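Local coordinates for uncharacterized protein MTH_862 (Methanothermobacter thermautotrophicus, PDB 2R47) that is of unknown function but belongs to an archaeal protein family, DUF2124, and forms a two-chain assembly built on a mixed sheet flanked by helices, at residues 60-68 against 77-85. Sequence-based numbering, arbitrary orientation. Where two conformers were deposited one is given.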
# COMPACT_ATOMS: atom_id res chain seq x y z
N THR A 60 -17.99 2.40 5.66
CA THR A 60 -18.37 3.51 6.54
C THR A 60 -18.85 2.95 7.90
O THR A 60 -19.64 3.58 8.59
CB THR A 60 -19.43 4.44 5.90
OG1 THR A 60 -20.59 3.66 5.56
CG2 THR A 60 -18.88 5.10 4.62
N ASP A 61 -18.38 1.77 8.27
CA ASP A 61 -18.82 1.12 9.49
C ASP A 61 -17.87 1.35 10.65
O ASP A 61 -17.04 0.51 10.94
CB ASP A 61 -19.01 -0.37 9.26
CG ASP A 61 -19.79 -1.04 10.38
OD1 ASP A 61 -20.11 -0.37 11.40
OD2 ASP A 61 -20.10 -2.23 10.22
N PHE A 62 -18.09 2.45 11.35
CA PHE A 62 -17.29 2.84 12.51
C PHE A 62 -17.28 1.79 13.61
O PHE A 62 -16.27 1.57 14.27
CB PHE A 62 -17.88 4.17 12.98
CG PHE A 62 -17.15 4.83 14.07
CD1 PHE A 62 -15.76 4.96 14.02
CD2 PHE A 62 -17.86 5.40 15.14
CE1 PHE A 62 -15.07 5.64 15.04
CE2 PHE A 62 -17.18 6.08 16.17
CZ PHE A 62 -15.78 6.17 16.12
N SER A 63 -18.42 1.12 13.82
CA SER A 63 -18.52 0.08 14.84
C SER A 63 -17.57 -1.10 14.61
O SER A 63 -17.22 -1.79 15.58
CB SER A 63 -19.97 -0.41 14.98
OG SER A 63 -20.33 -1.29 13.91
N LYS A 64 -17.13 -1.30 13.35
CA LYS A 64 -16.18 -2.37 13.02
C LYS A 64 -14.72 -1.87 12.92
O LYS A 64 -13.82 -2.61 12.51
CB LYS A 64 -16.58 -3.07 11.70
CG LYS A 64 -17.77 -4.09 11.83
CD LYS A 64 -17.40 -5.36 12.63
CE LYS A 64 -16.43 -6.30 11.88
NZ LYS A 64 -15.46 -7.01 12.78
N ALA A 65 -14.47 -0.62 13.35
CA ALA A 65 -13.10 -0.08 13.28
C ALA A 65 -12.16 -0.90 14.14
O ALA A 65 -12.57 -1.40 15.21
CB ALA A 65 -13.09 1.37 13.68
N ARG A 66 -10.93 -1.08 13.67
CA ARG A 66 -9.90 -1.82 14.40
C ARG A 66 -8.63 -1.00 14.55
O ARG A 66 -8.28 -0.18 13.64
CB ARG A 66 -9.58 -3.17 13.71
CG ARG A 66 -10.71 -4.19 13.87
CD ARG A 66 -10.29 -5.58 13.46
NE ARG A 66 -11.32 -6.54 13.82
CZ ARG A 66 -11.32 -7.33 14.89
NH1 ARG A 66 -10.31 -7.31 15.77
NH2 ARG A 66 -12.34 -8.16 15.08
N LYS A 67 -7.92 -1.21 15.66
CA LYS A 67 -6.63 -0.55 15.81
C LYS A 67 -5.67 -0.97 14.68
O LYS A 67 -5.64 -2.13 14.28
CB LYS A 67 -5.98 -0.91 17.16
CG LYS A 67 -6.86 -0.50 18.34
CD LYS A 67 -6.18 -0.68 19.70
CE LYS A 67 -7.21 -0.42 20.80
NZ LYS A 67 -6.57 -0.39 22.16
N LEU A 68 -4.85 -0.01 14.26
CA LEU A 68 -3.72 -0.22 13.38
C LEU A 68 -2.50 -0.21 14.26
O LEU A 68 -2.08 0.84 14.75
CB LEU A 68 -3.67 0.90 12.33
CG LEU A 68 -4.70 0.80 11.19
CD1 LEU A 68 -4.74 2.14 10.42
CD2 LEU A 68 -4.41 -0.33 10.25
N LEU A 77 -3.85 -5.19 11.83
CA LEU A 77 -5.12 -4.87 12.47
C LEU A 77 -5.22 -5.53 13.83
O LEU A 77 -4.85 -6.69 13.99
CB LEU A 77 -6.27 -5.25 11.55
CG LEU A 77 -6.41 -4.44 10.26
CD1 LEU A 77 -7.40 -5.12 9.33
CD2 LEU A 77 -6.89 -3.04 10.58
N GLY A 78 -5.66 -4.76 14.82
CA GLY A 78 -5.71 -5.20 16.20
C GLY A 78 -7.15 -5.36 16.67
O GLY A 78 -8.01 -5.77 15.89
N GLU A 79 -7.45 -4.98 17.90
CA GLU A 79 -8.84 -5.18 18.37
C GLU A 79 -9.81 -4.12 17.86
O GLU A 79 -9.40 -3.05 17.39
CB GLU A 79 -8.91 -5.24 19.89
CG GLU A 79 -8.60 -3.95 20.56
CD GLU A 79 -8.52 -4.12 22.09
OE1 GLU A 79 -8.76 -5.26 22.59
OE2 GLU A 79 -8.23 -3.12 22.77
N ILE A 80 -11.10 -4.42 17.94
CA ILE A 80 -12.15 -3.45 17.61
C ILE A 80 -12.00 -2.22 18.52
O ILE A 80 -11.77 -2.35 19.74
CB ILE A 80 -13.58 -4.08 17.81
CG1 ILE A 80 -13.86 -5.20 16.77
CG2 ILE A 80 -14.67 -3.01 17.79
CD1 ILE A 80 -14.15 -4.72 15.39
N SER A 81 -12.15 -1.03 17.95
CA SER A 81 -11.82 0.22 18.63
C SER A 81 -12.56 1.39 18.01
O SER A 81 -11.97 2.14 17.25
CB SER A 81 -10.28 0.44 18.64
OG SER A 81 -9.92 1.57 19.43
N PRO A 82 -13.87 1.55 18.30
CA PRO A 82 -14.66 2.59 17.66
C PRO A 82 -14.53 3.92 18.45
O PRO A 82 -15.51 4.48 18.91
CB PRO A 82 -16.09 2.02 17.72
CG PRO A 82 -16.14 1.25 19.03
CD PRO A 82 -14.70 0.72 19.21
N GLY A 83 -13.31 4.37 18.64
CA GLY A 83 -13.08 5.67 19.25
C GLY A 83 -13.08 6.72 18.17
O GLY A 83 -12.54 6.53 17.07
N ASN A 84 -13.64 7.88 18.47
CA ASN A 84 -13.58 8.89 17.45
C ASN A 84 -12.16 9.46 17.32
O ASN A 84 -11.25 9.15 18.14
CB ASN A 84 -14.71 9.94 17.58
CG ASN A 84 -14.58 10.76 18.77
OD1 ASN A 84 -15.50 11.53 19.10
ND2 ASN A 84 -13.48 10.63 19.47
N VAL A 85 -11.96 10.23 16.27
CA VAL A 85 -10.61 10.62 15.89
C VAL A 85 -10.55 12.09 15.70
O VAL A 85 -11.59 12.73 15.48
CB VAL A 85 -10.18 9.89 14.57
CG1 VAL A 85 -10.24 8.37 14.76
CG2 VAL A 85 -11.14 10.26 13.42
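Arg66 and Ile80 face each other as an antiparallel non-hydrogen-bonded pair, as do Leu68 and Leu77. Arg66 to Leu68 spans two steps and Ile80 to Leu77 three; the extra residue on the second strand is a beta bulge. Three backbone bonds fix this register. Ser81 N reaches Ala65 O at 2.8 Å, Lys67 N donates to Glu79 O at 2.9 Å, and Gly78 N to Lys67 O at 2.7 Å. In the conformer given, a side-chain bond joins Arg66 NH1 to Gly78 O at 2.8 Å, nearly straight (162°) and with the acceptor in the guanidinium plane; one face of the group packs on Ile80 CG1. Leu68 and Leu77 lie side by side, CD2 to CD2 3.7 Å. Phe62, with CG anti to its backbone N (chi1 -174°), packs closely too: Pro82 CA, at the centre of an inverse gamma turn, lies over one ring face, while Gly83 O and Asn84 N meet the edge.

The solvent side is looser. Lys67, extended beyond CG, runs alongside exposed Glu79 to a salt bridge whose hydrogen bond, NZ to OE2 3.3 Å, is weak.

The contact starts in the hairpin of strands 66-71 and 74-78 at the sheet margin and runs on past the corner at Glu79. Strand 53-58 bonds to Arg66, helix 40-48 packs on Leu68, helix 103-113 on Phe62, and Tyr73 of the second subunit on Arg66, Leu77 and Ile80.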